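Local atomic coordinates of outer membrane protein assembly factor BamA (Haemophilus ducreyi, PDB entry 4K3C), a protein that probably inserts and assembles beta-barrel proteins in the bacterial outer membrane, as part of the Bam complex. Residues M395-K409 with K514-T527. Sequence-based numbering, arbitrary orientation.
Sequences MGSLRGFAGGSIGPK and KKYAGDEIEQFQFT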
ATOM      1  N   MET A 395       2.519  19.836   3.510  1.00 41.23           N
ATOM      2  CA  MET A 395       3.323  18.661   3.175  1.00 34.14           C
ATOM      3  C   MET A 395       2.466  17.708   2.371  1.00 40.87           C
ATOM      4  O   MET A 395       1.286  17.506   2.673  1.00 46.08           O
ATOM      5  CB  MET A 395       3.831  17.953   4.440  1.00 30.31           C
ATOM      6  CG  MET A 395       4.506  18.862   5.483  1.00 44.88           C
ATOM      7  SD  MET A 395       5.510  17.940   6.685  1.00 37.41           S
ATOM      8  CE  MET A 395       4.583  16.411   6.817  1.00117.40           C
ATOM      9  N   GLY A 396       3.027  17.139   1.323  1.00 45.66           N
ATOM     10  CA  GLY A 396       2.212  16.280   0.490  1.00 50.19           C
ATOM     11  C   GLY A 396       1.624  16.968  -0.726  1.00 48.56           C
ATOM     12  O   GLY A 396       1.353  16.306  -1.725  1.00 57.64           O
ATOM     13  N   SER A 397       1.417  18.280  -0.668  1.00 40.74           N
ATOM     14  CA  SER A 397       1.051  18.990  -1.888  1.00 43.35           C
ATOM     15  C   SER A 397       1.875  20.248  -2.190  1.00 49.67           C
ATOM     16  O   SER A 397       2.362  20.399  -3.308  1.00 55.36           O
ATOM     17  CB  SER A 397      -0.454  19.276  -1.954  1.00 45.54           C
ATOM     18  OG  SER A 397      -0.826  20.351  -1.119  1.00 51.41           O
ATOM     19  N   LEU A 398       2.027  21.147  -1.222  1.00 44.58           N
ATOM     20  CA  LEU A 398       2.733  22.403  -1.479  1.00 39.86           C
ATOM     21  C   LEU A 398       3.383  22.939  -0.227  1.00 37.45           C
ATOM     22  O   LEU A 398       2.820  23.791   0.447  1.00 41.65           O
ATOM     23  CB  LEU A 398       1.773  23.462  -2.020  1.00 42.90           C
ATOM     24  CG  LEU A 398       2.251  24.448  -3.086  1.00 42.69           C
ATOM     25  CD1 LEU A 398       1.351  25.660  -3.093  1.00 45.26           C
ATOM     26  CD2 LEU A 398       3.670  24.846  -2.868  1.00 40.68           C
ATOM     27  N   ARG A 399       4.585  22.472   0.072  1.00 29.55           N
ATOM     28  CA  ARG A 399       5.261  22.938   1.265  1.00 29.64           C
ATOM     29  C   ARG A 399       5.422  24.471   1.314  1.00 40.30           C
ATOM     30  O   ARG A 399       5.422  25.135   0.283  1.00 34.70           O
ATOM     31  CB  ARG A 399       6.560  22.176   1.430  1.00 29.80           C
ATOM     32  CG  ARG A 399       6.268  20.711   1.698  1.00 42.77           C
ATOM     33  CD  ARG A 399       7.512  19.861   1.768  1.00 46.75           C
ATOM     34  NE  ARG A 399       7.928  19.411   0.444  1.00 42.61           N
ATOM     35  CZ  ARG A 399       8.585  18.283   0.218  1.00 48.64           C
ATOM     36  NH1 ARG A 399       8.919  17.954  -1.029  1.00 58.24           N
ATOM     37  NH2 ARG A 399       8.901  17.485   1.240  1.00 42.83           N
ATOM     38  N   GLY A 400       5.482  25.041   2.515  1.00 42.23           N
ATOM     39  CA  GLY A 400       5.497  26.487   2.648  1.00 38.68           C
ATOM     40  C   GLY A 400       4.112  27.130   2.627  1.00 39.46           C
ATOM     41  O   GLY A 400       3.902  28.199   3.192  1.00 39.10           O
ATOM     42  N   PHE A 401       3.152  26.500   1.972  1.00 35.90           N
ATOM     43  CA  PHE A 401       1.779  26.968   2.129  1.00 36.65           C
ATOM     44  C   PHE A 401       1.036  26.129   3.182  1.00 39.35           C
ATOM     45  O   PHE A 401       1.301  24.935   3.334  1.00 44.23           O
ATOM     46  CB  PHE A 401       1.054  26.982   0.786  1.00 32.33           C
ATOM     47  CG  PHE A 401       1.701  27.883  -0.236  1.00 39.38           C
ATOM     48  CD1 PHE A 401       2.911  27.538  -0.814  1.00 40.21           C
ATOM     49  CD2 PHE A 401       1.104  29.073  -0.612  1.00 39.86           C
ATOM     50  CE1 PHE A 401       3.503  28.352  -1.747  1.00 44.70           C
ATOM     51  CE2 PHE A 401       1.699  29.888  -1.551  1.00 44.66           C
ATOM     52  CZ  PHE A 401       2.902  29.528  -2.115  1.00 42.53           C
ATOM     53  N   ALA A 402       0.136  26.751   3.938  1.00 36.57           N
ATOM     54  CA  ALA A 402      -0.593  25.993   4.949  1.00 43.52           C
ATOM     55  C   ALA A 402      -1.522  25.005   4.270  1.00 42.91           C
ATOM     56  O   ALA A 402      -1.911  25.201   3.120  1.00 43.22           O
ATOM     57  CB  ALA A 402      -1.375  26.905   5.850  1.00 43.68           C
ATOM     58  N   GLY A 403      -1.858  23.935   4.977  1.00 36.70           N
ATOM     59  CA  GLY A 403      -2.778  22.952   4.444  1.00 34.64           C
ATOM     60  C   GLY A 403      -4.091  23.584   4.005  1.00 41.54           C
ATOM     61  O   GLY A 403      -4.675  24.407   4.718  1.00 35.85           O
ATOM     62  N   GLY A 404      -4.533  23.220   2.803  1.00 48.25           N
ATOM     63  CA  GLY A 404      -5.811  23.659   2.271  1.00 50.31           C
ATOM     64  C   GLY A 404      -5.920  25.142   1.997  1.00 56.54           C
ATOM     65  O   GLY A 404      -7.025  25.673   1.906  1.00 65.81           O
ATOM     66  N   SER A 405      -4.775  25.801   1.852  1.00 54.57           N
ATOM     67  CA  SER A 405      -4.734  27.236   1.602  1.00 51.08           C
ATOM     68  C   SER A 405      -4.808  27.579   0.121  1.00 41.70           C
ATOM     69  O   SER A 405      -5.017  28.732  -0.236  1.00 54.04           O
ATOM     70  CB  SER A 405      -3.478  27.857   2.219  1.00 58.25           C
ATOM     71  OG  SER A 405      -2.313  27.251   1.701  1.00 64.25           O
ATOM     72  N   ILE A 406      -4.654  26.580  -0.738  1.00 40.13           N
ATOM     73  CA  ILE A 406      -4.654  26.801  -2.185  1.00 41.57           C
ATOM     74  C   ILE A 406      -5.932  26.357  -2.907  1.00 43.14           C
ATOM     75  O   ILE A 406      -6.143  25.173  -3.122  1.00 30.34           O
ATOM     76  CB  ILE A 406      -3.490  26.049  -2.858  1.00 42.53           C
ATOM     77  CG1 ILE A 406      -2.190  26.288  -2.099  1.00 48.48           C
ATOM     78  CG2 ILE A 406      -3.355  26.467  -4.303  1.00 30.43           C
ATOM     79  CD1 ILE A 406      -1.751  27.709  -2.126  1.00 58.74           C
ATOM     80  N   GLY A 407      -6.757  27.310  -3.318  1.00 31.89           N
ATOM     81  CA  GLY A 407      -7.893  27.003  -4.170  1.00 32.10           C
ATOM     82  C   GLY A 407      -8.850  28.175  -4.239  1.00 41.72           C
ATOM     83  O   GLY A 407      -8.553  29.236  -3.694  1.00 44.51           O
ATOM     84  N   PRO A 408     -10.014  27.989  -4.890  1.00 41.80           N
ATOM     85  CA  PRO A 408     -10.993  29.084  -4.969  1.00 44.92           C
ATOM     86  C   PRO A 408     -11.455  29.572  -3.593  1.00 49.25           C
ATOM     87  O   PRO A 408     -11.609  28.786  -2.656  1.00 45.33           O
ATOM     88  CB  PRO A 408     -12.164  28.470  -5.747  1.00 35.37           C
ATOM     89  CG  PRO A 408     -11.565  27.312  -6.499  1.00 34.24           C
ATOM     90  CD  PRO A 408     -10.461  26.786  -5.615  1.00 36.17           C
ATOM     91  N   LYS A 409     -11.663  30.882  -3.487  1.00 50.96           N
ATOM     92  CA  LYS A 409     -12.075  31.517  -2.242  1.00 45.30           C
ATOM     93  C   LYS A 409     -13.596  31.569  -2.075  1.00 46.11           C
ATOM     94  O   LYS A 409     -14.345  31.629  -3.055  1.00 41.62           O
ATOM     95  CB  LYS A 409     -11.481  32.926  -2.166  1.00 42.85           C
ATOM     96  CG  LYS A 409      -9.951  32.940  -2.170  1.00 52.56           C
ATOM     97  CD  LYS A 409      -9.373  31.942  -1.159  1.00 64.12           C
ATOM     98  CE  LYS A 409      -7.849  31.866  -1.206  1.00 73.65           C
ATOM     99  NZ  LYS A 409      -7.180  33.174  -0.904  1.00 79.39           N
ATOM    100  N   LYS A 514       6.323  31.672  -5.718  1.00 41.60           N
ATOM    101  CA  LYS A 514       5.177  32.274  -6.386  1.00 38.22           C
ATOM    102  C   LYS A 514       3.963  32.121  -5.481  1.00 48.95           C
ATOM    103  O   LYS A 514       3.581  31.010  -5.113  1.00 55.88           O
ATOM    104  CB  LYS A 514       4.911  31.597  -7.723  1.00 32.54           C
ATOM    105  CG  LYS A 514       4.630  32.557  -8.878  1.00 45.05           C
ATOM    106  CD  LYS A 514       3.485  33.522  -8.585  1.00 39.30           C
ATOM    107  CE  LYS A 514       2.698  33.875  -9.849  1.00 40.69           C
ATOM    108  NZ  LYS A 514       3.375  34.932 -10.654  1.00 49.36           N
ATOM    109  N   LYS A 515       3.373  33.240  -5.088  1.00 54.18           N
ATOM    110  CA  LYS A 515       2.134  33.189  -4.331  1.00 50.64           C
ATOM    111  C   LYS A 515       1.129  34.169  -4.898  1.00 43.21           C
ATOM    112  O   LYS A 515       1.377  34.862  -5.885  1.00 39.47           O
ATOM    113  CB  LYS A 515       2.377  33.474  -2.843  1.00 56.20           C
ATOM    114  CG  LYS A 515       3.184  34.737  -2.565  1.00 55.64           C
ATOM    115  CD  LYS A 515       3.376  34.952  -1.081  1.00 51.19           C
ATOM    116  CE  LYS A 515       4.362  36.076  -0.814  1.00 60.19           C
ATOM    117  NZ  LYS A 515       4.580  36.288   0.658  1.00 66.27           N
ATOM    118  N   TYR A 516      -0.031  34.209  -4.279  1.00 47.70           N
ATOM    119  CA  TYR A 516      -1.044  35.138  -4.703  1.00 45.20           C
ATOM    120  C   TYR A 516      -1.506  35.815  -3.431  1.00 49.86           C
ATOM    121  O   TYR A 516      -1.293  35.281  -2.333  1.00 42.33           O
ATOM    122  CB  TYR A 516      -2.157  34.413  -5.498  1.00 37.09           C
ATOM    123  CG  TYR A 516      -1.705  34.073  -6.919  1.00 39.43           C
ATOM    124  CD1 TYR A 516      -0.795  33.049  -7.150  1.00 40.52           C
ATOM    125  CD2 TYR A 516      -2.150  34.802  -8.015  1.00 39.70           C
ATOM    126  CE1 TYR A 516      -0.353  32.757  -8.416  1.00 40.79           C
ATOM    127  CE2 TYR A 516      -1.707  34.509  -9.292  1.00 36.81           C
ATOM    128  CZ  TYR A 516      -0.806  33.484  -9.485  1.00 38.79           C
ATOM    129  OH  TYR A 516      -0.339  33.173 -10.748  1.00 39.40           O
ATOM    130  N   ALA A 517      -2.058  37.018  -3.585  1.00 56.16           N
ATOM    131  CA  ALA A 517      -2.614  37.785  -2.482  1.00 45.50           C
ATOM    132  C   ALA A 517      -3.531  36.894  -1.686  1.00 47.36           C
ATOM    133  O   ALA A 517      -4.366  36.199  -2.263  1.00 58.15           O
ATOM    134  CB  ALA A 517      -3.389  38.950  -3.019  1.00 41.01           C
ATOM    135  N   GLY A 518      -3.358  36.892  -0.367  1.00 47.50           N
ATOM    136  CA  GLY A 518      -4.261  36.191   0.533  1.00 48.53           C
ATOM    137  C   GLY A 518      -3.957  34.723   0.760  1.00 53.77           C
ATOM    138  O   GLY A 518      -4.708  34.025   1.453  1.00 63.32           O
ATOM    139  N   ASP A 519      -2.863  34.254   0.167  1.00 47.76           N
ATOM    140  CA  ASP A 519      -2.419  32.883   0.346  1.00 48.35           C
ATOM    141  C   ASP A 519      -1.805  32.667   1.726  1.00 53.13           C
ATOM    142  O   ASP A 519      -0.920  33.418   2.144  1.00 59.63           O
ATOM    143  CB  ASP A 519      -1.430  32.520  -0.754  1.00 50.54           C
ATOM    144  CG  ASP A 519      -2.103  32.371  -2.084  1.00 57.51           C
ATOM    145  OD1 ASP A 519      -3.330  32.608  -2.125  1.00 63.81           O
ATOM    146  OD2 ASP A 519      -1.423  32.033  -3.076  1.00 53.77           O
ATOM    147  N   GLU A 520      -2.271  31.653   2.451  1.00 48.86           N
ATOM    148  CA  GLU A 520      -1.700  31.433   3.771  1.00 49.99           C
ATOM    149  C   GLU A 520      -0.372  30.683   3.749  1.00 49.21           C
ATOM    150  O   GLU A 520      -0.321  29.485   3.445  1.00 46.83           O
ATOM    151  CB  GLU A 520      -2.663  30.731   4.689  1.00 35.01           C
ATOM    152  CG  GLU A 520      -1.997  30.358   5.963  1.00 62.98           C
ATOM    153  CD  GLU A 520      -2.986  29.926   6.969  1.00 67.29           C
ATOM    154  OE1 GLU A 520      -4.139  30.370   6.820  1.00 62.20           O
ATOM    155  OE2 GLU A 520      -2.626  29.158   7.891  1.00 76.22           O
ATOM    156  N   ILE A 521       0.692  31.401   4.102  1.00 42.28           N
ATOM    157  CA  ILE A 521       2.043  30.856   4.113  1.00 39.09           C
ATOM    158  C   ILE A 521       2.434  30.288   5.471  1.00 35.97           C
ATOM    159  O   ILE A 521       2.458  31.004   6.453  1.00 46.40           O
ATOM    160  CB  ILE A 521       3.075  31.950   3.757  1.00 46.14           C
ATOM    161  CG1 ILE A 521       2.759  32.559   2.394  1.00 35.06           C
ATOM    162  CG2 ILE A 521       4.481  31.383   3.767  1.00 49.48           C
ATOM    163  CD1 ILE A 521       2.691  31.551   1.280  1.00 33.92           C
ATOM    164  N   GLU A 522       2.758  29.003   5.511  1.00 36.14           N
ATOM    165  CA  GLU A 522       3.275  28.359   6.719  1.00 44.37           C
ATOM    166  C   GLU A 522       4.603  27.691   6.373  1.00 50.94           C
ATOM    167  O   GLU A 522       4.636  26.535   5.955  1.00 59.88           O
ATOM    168  CB  GLU A 522       2.270  27.323   7.219  1.00 52.59           C
ATOM    169  CG  GLU A 522       2.731  26.405   8.339  1.00 51.78           C
ATOM    170  CD  GLU A 522       1.665  25.378   8.716  1.00 65.62           C
ATOM    171  OE1 GLU A 522       1.176  24.647   7.817  1.00 68.89           O
ATOM    172  OE2 GLU A 522       1.306  25.315   9.913  1.00 79.15           O
ATOM    173  N   GLN A 523       5.689  28.440   6.536  1.00 43.99           N
ATOM    174  CA  GLN A 523       7.028  28.027   6.120  1.00 41.03           C
ATOM    175  C   GLN A 523       7.566  26.776   6.800  1.00 50.16           C
ATOM    176  O   GLN A 523       8.058  25.852   6.140  1.00 62.56           O
ATOM    177  CB  GLN A 523       8.012  29.161   6.371  1.00 46.86           C
ATOM    178  CG  GLN A 523       7.471  30.499   5.992  1.00 57.69           C
ATOM    179  CD  GLN A 523       8.560  31.507   5.805  1.00 60.92           C
ATOM    180  OE1 GLN A 523       9.096  32.047   6.773  1.00 73.61           O
ATOM    181  NE2 GLN A 523       8.908  31.763   4.555  1.00 50.27           N
ATOM    182  N   PHE A 524       7.518  26.757   8.122  1.00 44.46           N
ATOM    183  CA  PHE A 524       7.990  25.583   8.823  1.00 45.78           C
ATOM    184  C   PHE A 524       6.822  24.633   9.066  1.00 47.87           C
ATOM    185  O   PHE A 524       5.754  25.026   9.522  1.00 61.08           O
ATOM    186  CB  PHE A 524       8.698  25.961  10.118  1.00 38.88           C
ATOM    187  CG  PHE A 524       9.321  24.804  10.819  1.00 49.56           C
ATOM    188  CD1 PHE A 524      10.425  24.170  10.279  1.00 53.40           C
ATOM    189  CD2 PHE A 524       8.806  24.346  12.025  1.00 59.72           C
ATOM    190  CE1 PHE A 524      11.013  23.096  10.930  1.00 61.92           C
ATOM    191  CE2 PHE A 524       9.382  23.279  12.686  1.00 63.44           C
ATOM    192  CZ  PHE A 524      10.491  22.649  12.139  1.00 65.81           C
ATOM    193  N   GLN A 525       7.035  23.376   8.727  1.00 40.02           N
ATOM    194  CA  GLN A 525       6.014  22.369   8.831  1.00 32.64           C
ATOM    195  C   GLN A 525       6.698  21.079   9.270  1.00 47.94           C
ATOM    196  O   GLN A 525       7.892  20.914   9.059  1.00 56.16           O
ATOM    197  CB  GLN A 525       5.310  22.216   7.483  1.00 34.24           C
ATOM    198  CG  GLN A 525       4.538  23.466   7.058  1.00 31.75           C
ATOM    199  CD  GLN A 525       4.292  23.551   5.561  1.00 55.19           C
ATOM    200  OE1 GLN A 525       5.203  23.337   4.751  1.00 51.13           O
ATOM    201  NE2 GLN A 525       3.062  23.894   5.187  1.00 30.83           N
ATOM    202  N   PHE A 526       5.966  20.168   9.898  1.00 38.26           N
ATOM    203  CA  PHE A 526       6.608  18.990  10.474  1.00 42.31           C
ATOM    204  C   PHE A 526       5.559  17.996  10.895  1.00 47.02           C
ATOM    205  O   PHE A 526       4.473  18.397  11.289  1.00 50.76           O
ATOM    206  CB  PHE A 526       7.396  19.385  11.724  1.00 40.29           C
ATOM    207  CG  PHE A 526       6.521  19.816  12.861  1.00 39.68           C
ATOM    208  CD1 PHE A 526       6.004  21.112  12.906  1.00 43.31           C
ATOM    209  CD2 PHE A 526       6.194  18.933  13.872  1.00 34.74           C
ATOM    210  CE1 PHE A 526       5.179  21.519  13.932  1.00 36.43           C
ATOM    211  CE2 PHE A 526       5.368  19.329  14.911  1.00 46.41           C
ATOM    212  CZ  PHE A 526       4.864  20.623  14.940  1.00 46.71           C
ATOM    213  N   THR A 527       5.867  16.705  10.832  1.00 32.20           N
ATOM    214  CA  THR A 527       5.065  15.761  11.593  1.00 49.27           C
ATOM    215  C   THR A 527       5.904  14.841  12.468  1.00 50.97           C
ATOM    216  O   THR A 527       7.095  14.619  12.223  1.00 46.52           O
ATOM    217  CB  THR A 527       4.082  14.925  10.746  1.00 31.13           C
ATOM    218  OG1 THR A 527       4.808  14.106   9.830  1.00 30.91           O
ATOM    219  CG2 THR A 527       3.116  15.810  10.021  1.00 33.56           C
TER
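The amide of Gln525 spans the backbone of Gly400 and Phe401. Its OE1 accepts a nearly straight hydrogen bond from Gly400 N (2.8 Å), with the donor standing above the carbonyl plane, while NE2 gives a bent, weak one to Phe401 O. Glutamine suits the place because one flat group can both accept and donate; CG anti to the carbonyl carbon (chi1 -65°) and an extended chain carry it across. Between main chains, Ala402 N bonds Glu520 O at 2.8 Å and 175°, beside the antiparallel non-hydrogen-bonded pair of Phe401 and Ile521.

Leu398-Arg399-Gly400-Phe401 is this protein's version of the VRGF/Y motif of Omp85 proteins, carried by the loop that folds back into the barrel, and here it meets the last barrel strand and the loop that leads into it. The motif makes a type II turn with Gly400 at its third position, where phi is positive (84°) and the absence of a CB keeps the residue clear of the carbonyl oxygen of Arg399. Arg399 turns its guanidinium from the contact to a salt bridge with Asp460 and a cation-pi contact with Phe458.

Apolar packing centres on the Phe401 ring, sandwiched between Leu398 CD1 on one face and Ile521 CD1 on the other, the latter a CH-pi contact 3.8 Å from the ring centroid. Lys515 CB lies at its edge. Farther along, the flexible thioether of Met395 bends at chi3, bringing CE to 3.6 Å from Thr527 CG2.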